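Local coordinates for nitrogen regulatory protein P-II (Thiomonas intermedia, PDB 5D4N), which binds adenine nucleotides and serves as a carboxysome-associated PII-like signalling protein that responds to bicarbonate, probably as an enzyme regulator, at residues 26-30 with 31-35; 69-72 with 73-76. One frame throughout, in Å; residues are numbered along the deposited sequence.

Contact 1. Residues 26-30 with 31-35. With AMP (adenosine monophosphate), chain F.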
loop_
_atom_site.group_PDB
_atom_site.type_symbol
_atom_site.label_atom_id
_atom_site.label_comp_id
_atom_site.label_asym_id
_atom_site.label_seq_id
_atom_site.Cartn_x
_atom_site.Cartn_y
_atom_site.Cartn_z
ATOM N N ASP A 26 -6.561 17.776 -6.719
ATOM C CA ASP A 26 -7.425 18.929 -6.475
ATOM C C ASP A 26 -8.590 18.556 -5.544
ATOM O O ASP A 26 -8.915 19.351 -4.665
ATOM C CB ASP A 26 -7.986 19.495 -7.771
ATOM C CG ASP A 26 -7.035 20.344 -8.585
ATOM O OD1 ASP A 26 -5.929 20.682 -8.068
ATOM O OD2 ASP A 26 -7.389 20.679 -9.725
ATOM N N LEU A 27 -9.203 17.359 -5.721
ATOM C CA LEU A 27 -10.261 16.912 -4.795
ATOM C C LEU A 27 -9.708 16.777 -3.390
ATOM O O LEU A 27 -10.366 17.164 -2.413
ATOM C CB LEU A 27 -10.836 15.552 -5.210
ATOM C CG LEU A 27 -11.857 15.571 -6.348
ATOM C CD1 LEU A 27 -12.390 14.165 -6.576
ATOM C CD2 LEU A 27 -12.986 16.557 -6.083
ATOM N N LEU A 28 -8.512 16.197 -3.269
ATOM C CA LEU A 28 -7.910 16.033 -1.937
ATOM C C LEU A 28 -7.631 17.385 -1.304
ATOM O O LEU A 28 -8.005 17.590 -0.161
ATOM C CB LEU A 28 -6.629 15.193 -1.992
ATOM C CG LEU A 28 -6.786 13.762 -2.523
ATOM C CD1 LEU A 28 -5.429 13.140 -2.731
ATOM C CD2 LEU A 28 -7.624 12.908 -1.588
ATOM N N ASP A 29 -6.995 18.309 -2.050
ATOM C CA ASP A 29 -6.684 19.655 -1.523
ATOM C C ASP A 29 -7.931 20.367 -1.061
ATOM O O ASP A 29 -7.955 20.925 0.051
ATOM C CB ASP A 29 -5.905 20.503 -2.550
ATOM C CG ASP A 29 -4.522 19.976 -2.872
ATOM O OD1 ASP A 29 -4.022 19.100 -2.115
ATOM O OD2 ASP A 29 -3.962 20.382 -3.924
ATOM N N ARG A 30 -8.987 20.322 -1.893
ATOM C CA ARG A 30 -10.253 20.989 -1.608
ATOM C C ARG A 30 -10.932 20.459 -0.338
ATOM O O ARG A 30 -11.429 21.240 0.466
ATOM C CB ARG A 30 -11.195 20.909 -2.815
ATOM C CG ARG A 30 -12.609 21.464 -2.560
ATOM C CD ARG A 30 -12.660 22.960 -2.210
ATOM N NE ARG A 30 -12.008 23.813 -3.211
ATOM C CZ ARG A 30 -12.534 24.117 -4.395
ATOM N NH1 ARG A 30 -13.714 23.629 -4.750
ATOM N NH2 ARG A 30 -11.869 24.891 -5.244
ATOM N N ALA A 31 -10.925 19.140 -0.153
ATOM C CA ALA A 31 -11.531 18.505 1.013
ATOM C C ALA A 31 -10.779 18.789 2.313
ATOM O O ALA A 31 -11.316 18.545 3.398
ATOM C CB ALA A 31 -11.624 17.018 0.778
ATOM N N GLY A 32 -9.576 19.346 2.221
ATOM C CA GLY A 32 -8.791 19.649 3.417
ATOM C C GLY A 32 -7.784 18.572 3.792
ATOM O O GLY A 32 -7.240 18.582 4.901
ATOM N N VAL A 33 -7.504 17.638 2.864
ATOM C CA VAL A 33 -6.506 16.580 3.074
ATOM C C VAL A 33 -5.158 17.256 3.201
ATOM O O VAL A 33 -4.825 18.148 2.400
ATOM C CB VAL A 33 -6.522 15.532 1.920
ATOM C CG1 VAL A 33 -5.372 14.534 2.036
ATOM C CG2 VAL A 33 -7.870 14.816 1.847
ATOM N N LYS A 34 -4.415 16.899 4.248
ATOM C CA LYS A 34 -3.171 17.584 4.562
ATOM C C LYS A 34 -1.942 17.134 3.800
ATOM O O LYS A 34 -0.965 17.870 3.720
ATOM C CB LYS A 34 -2.956 17.673 6.090
ATOM C CG LYS A 34 -3.998 18.539 6.773
ATOM C CD LYS A 34 -3.349 19.553 7.694
ATOM C CE LYS A 34 -4.347 20.081 8.683
ATOM N NZ LYS A 34 -5.129 21.207 8.111
ATOM N N GLY A 35 -1.993 15.940 3.223
ATOM C CA GLY A 35 -0.854 15.434 2.488
ATOM C C GLY A 35 -1.233 14.195 1.710
ATOM O O GLY A 35 -2.340 13.668 1.857
HETATM P P AMP F . 5.422 16.162 5.993
HETATM O O1P AMP F . 4.108 16.881 6.266
HETATM O O2P AMP F . 6.452 17.167 5.511
HETATM O O3P AMP F . 5.893 15.302 7.113
HETATM O "O5'" AMP F . 5.163 15.236 4.700
HETATM C "C5'" AMP F . 6.261 14.479 4.140
HETATM C "C4'" AMP F . 5.697 13.441 3.202
HETATM O "O4'" AMP F . 4.897 12.504 3.939
HETATM C "C3'" AMP F . 4.745 13.994 2.147
HETATM O "O3'" AMP F . 5.439 14.600 1.064
HETATM C "C2'" AMP F . 3.985 12.722 1.748
HETATM O "O2'" AMP F . 4.802 11.946 0.878
HETATM C "C1'" AMP F . 3.837 12.026 3.118
HETATM N N9 AMP F . 2.579 12.363 3.779
HETATM C C8 AMP F . 2.336 13.396 4.652
HETATM N N7 AMP F . 1.083 13.495 5.024
HETATM C C5 AMP F . 0.454 12.473 4.327
HETATM C C6 AMP F . -0.888 12.048 4.272
HETATM N N6 AMP F . -1.880 12.646 4.958
HETATM N N1 AMP F . -1.172 10.971 3.499
HETATM C C2 AMP F . -0.184 10.377 2.816
HETATM N N3 AMP F . 1.113 10.713 2.760
HETATM C C4 AMP F . 1.368 11.763 3.562
HETATM O O HOH W 1 -3.493 17.807 0.114
#
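Leu28 and Val33 meet across a Schellman motif, a local contact that closes the C-terminal end of helix 21-31 before the chain enters strand 36-46. Gly32 is the residue that leaves the helix. Its positive phi (95°) reverses the backbone and lets two amides reach back into the last turn: Val33 N donates to Leu28 O at 3.1 Å, while Gly32 N reaches Asp29 O from above the carbonyl plane. The regular bond from Ala31 N to Leu27 O just precedes them.

The apolar contact that commonly accompanies this motif is present here too. Leu28 CB lies 3.9 Å from Val33 CB, and the two side chains cross at a slant. With CG2 of Val33 set anti to its own carbonyl carbon (CG1 having chi1 173°), that methyl comes up to the Leu28 oxygen, 3.4 Å from Leu28 O, and also touches Leu28 CD2. Leu78 of helix 72-88 packs on both side chains, Ile66 of strand 63-70 on Leu28.

A water ties the polar side together, donating to Asp29 OD1 (2.6 Å) and to Val33 O (2.7 Å). Asp29 also makes a long, weak ion pair with Lys45 of the second subunit. The chemistry implies a turn fixed twice over, by amides that return to the carbonyls of Leu28 and Asp29 and by a buried leucine-valine pair.

Contact 2. Residues 69-72 with 73-76. With AMP (adenosine monophosphate), chain F.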
loop_
_atom_site.group_PDB
_atom_site.type_symbol
_atom_site.label_atom_id
_atom_site.label_comp_id
_atom_site.label_asym_id
_atom_site.label_seq_id
_atom_site.Cartn_x
_atom_site.Cartn_y
_atom_site.Cartn_z
ATOM N N ALA A 69 -3.725 9.628 3.790
ATOM C CA ALA A 69 -4.236 9.421 5.144
ATOM C C ALA A 69 -5.140 10.595 5.451
ATOM O O ALA A 69 -4.734 11.761 5.346
ATOM C CB ALA A 69 -3.083 9.372 6.159
ATOM N N VAL A 70 -6.387 10.279 5.822
ATOM C CA VAL A 70 -7.411 11.293 6.074
ATOM C C VAL A 70 -8.221 10.967 7.316
ATOM O O VAL A 70 -8.450 9.797 7.615
ATOM C CB VAL A 70 -8.351 11.427 4.844
ATOM C CG1 VAL A 70 -7.572 11.741 3.580
ATOM C CG2 VAL A 70 -9.224 10.183 4.608
ATOM N N PRO A 71 -8.746 11.998 8.000
ATOM C CA PRO A 71 -9.682 11.734 9.103
ATOM C C PRO A 71 -10.939 11.062 8.523
ATOM O O PRO A 71 -11.298 11.325 7.366
ATOM C CB PRO A 71 -10.038 13.144 9.612
ATOM C CG PRO A 71 -9.026 14.059 9.020
ATOM C CD PRO A 71 -8.600 13.449 7.741
ATOM N N GLU A 72 -11.628 10.208 9.305
ATOM C CA GLU A 72 -12.816 9.513 8.825
ATOM C C GLU A 72 -13.880 10.466 8.236
ATOM O O GLU A 72 -14.525 10.109 7.248
ATOM C CB GLU A 72 -13.418 8.604 9.911
ATOM C CG GLU A 72 -14.547 7.722 9.378
ATOM C CD GLU A 72 -15.245 6.772 10.335
ATOM O OE1 GLU A 72 -14.800 6.647 11.499
ATOM O OE2 GLU A 72 -16.232 6.133 9.904
ATOM N N GLU A 73 -14.047 11.676 8.834
ATOM C CA GLU A 73 -15.043 12.644 8.355
ATOM C C GLU A 73 -14.836 13.116 6.904
ATOM O O GLU A 73 -15.777 13.624 6.287
ATOM C CB GLU A 73 -15.211 13.824 9.328
ATOM C CG GLU A 73 -13.938 14.596 9.647
ATOM C CD GLU A 73 -13.125 14.134 10.844
ATOM O OE1 GLU A 73 -13.081 12.909 11.117
ATOM O OE2 GLU A 73 -12.427 14.997 11.427
ATOM N N LEU A 74 -13.618 12.951 6.359
ATOM C CA LEU A 74 -13.362 13.365 4.978
ATOM C C LEU A 74 -13.649 12.264 3.969
ATOM O O LEU A 74 -13.743 12.555 2.773
ATOM C CB LEU A 74 -11.922 13.877 4.809
ATOM C CG LEU A 74 -11.478 15.145 5.545
ATOM C CD1 LEU A 74 -10.139 15.623 4.995
ATOM C CD2 LEU A 74 -12.550 16.267 5.523
ATOM N N VAL A 75 -13.812 11.006 4.432
ATOM C CA VAL A 75 -14.031 9.868 3.544
ATOM C C VAL A 75 -15.280 10.027 2.652
ATOM O O VAL A 75 -15.143 9.967 1.431
ATOM C CB VAL A 75 -13.902 8.485 4.236
ATOM C CG1 VAL A 75 -14.219 7.357 3.286
ATOM C CG2 VAL A 75 -12.512 8.300 4.827
ATOM N N GLY A 76 -16.450 10.256 3.268
ATOM C CA GLY A 76 -17.717 10.446 2.563
ATOM C C GLY A 76 -17.648 11.532 1.505
ATOM O O GLY A 76 -17.864 11.241 0.324
HETATM P P AMP F . 5.422 16.162 5.993
HETATM O O1P AMP F . 4.108 16.881 6.266
HETATM O O2P AMP F . 6.452 17.167 5.511
HETATM O O3P AMP F . 5.893 15.302 7.113
HETATM O "O5'" AMP F . 5.163 15.236 4.700
HETATM C "C5'" AMP F . 6.261 14.479 4.140
HETATM C "C4'" AMP F . 5.697 13.441 3.202
HETATM O "O4'" AMP F . 4.897 12.504 3.939
HETATM C "C3'" AMP F . 4.745 13.994 2.147
HETATM O "O3'" AMP F . 5.439 14.600 1.064
HETATM C "C2'" AMP F . 3.985 12.722 1.748
HETATM O "O2'" AMP F . 4.802 11.946 0.878
HETATM C "C1'" AMP F . 3.837 12.026 3.118
HETATM N N9 AMP F . 2.579 12.363 3.779
HETATM C C8 AMP F . 2.336 13.396 4.652
HETATM N N7 AMP F . 1.083 13.495 5.024
HETATM C C5 AMP F . 0.454 12.473 4.327
HETATM C C6 AMP F . -0.888 12.048 4.272
HETATM N N6 AMP F . -1.880 12.646 4.958
HETATM N N1 AMP F . -1.172 10.971 3.499
HETATM C C2 AMP F . -0.184 10.377 2.816
HETATM N N3 AMP F . 1.113 10.713 2.760
HETATM C C4 AMP F . 1.368 11.763 3.562
HETATM O O HOH W 2 -17.015 10.026 5.979
#
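Pro71 CB sits over one face of the Glu73 carboxylate, nearly equidistant from its three atoms and 3.4 Å from Glu73 OE1. The pyrrolidine ring is engaged at two corners: CB meets this carboxylate, and CD meets Leu74 CD1 at 3.8 Å, the leucine running diagonally to the ring. Glu73 reaches the proline because CG stands between its backbone N and carbonyl carbon (chi1 57°) and the chain then bends sharply at chi2, folding the acid back over the start of the helix. Arg107 forms a long, weak ion pair with the same acid.

The second flat group is the adenine of AMP, whose edge is read by the backbone of Ala69. Ala69 N donates to AMP N1 at 2.9 Å, almost straight at 174°, and AMP N6 donates to Ala69 O at 3.0 Å. Ala69 CB lies close to N1 and N6, displaced from the plane of the base.

Between these groups strand 63-70 hands over to helix 72-88, the first junction of a beta-alpha-beta crossover in the ferredoxin-like PII fold. The helix starts with tight i to i+3 bonds: Leu74 N to Pro71 O, and Val75 N to Glu72 O, each amide approaching from above the carbonyl plane. Gly76 N remains too far from Glu72 O for the next direct bond, and a water fills the step, donating to Glu72 O and accepting from Gly76 N, each at 2.8 Å.

On the apolar side, Val70 CG2 touches Val75 CG2 at 3.8 Å, the two valines crossing at about a right angle. Val75 also packs on Leu6 of the third subunit, and Glu72 on Lys10 of strand 7-17.

Contacts 1 and 2, one at the end of a helix and the other at the start of the next, have centres about 10 Å apart and join directly. Val33 CG2 of 31-35 packs 3.5 Å from Val70 CG1 of 69-72, and Ala31 O lies 3.4 Å from Leu74 CD2, so the Leu74 side chain lies against the helix-ending turn. Both contacts lead to AMP. Gly35 O stands over the adenine face, 3.3 Å from AMP C6, whereas Ala69 CB is displaced to the opposite side of the base plane. Lys105 and Thr37, with Ser47 and Gly91 of the second subunit, also hydrogen-bond to the nucleotide, which is held between subunits.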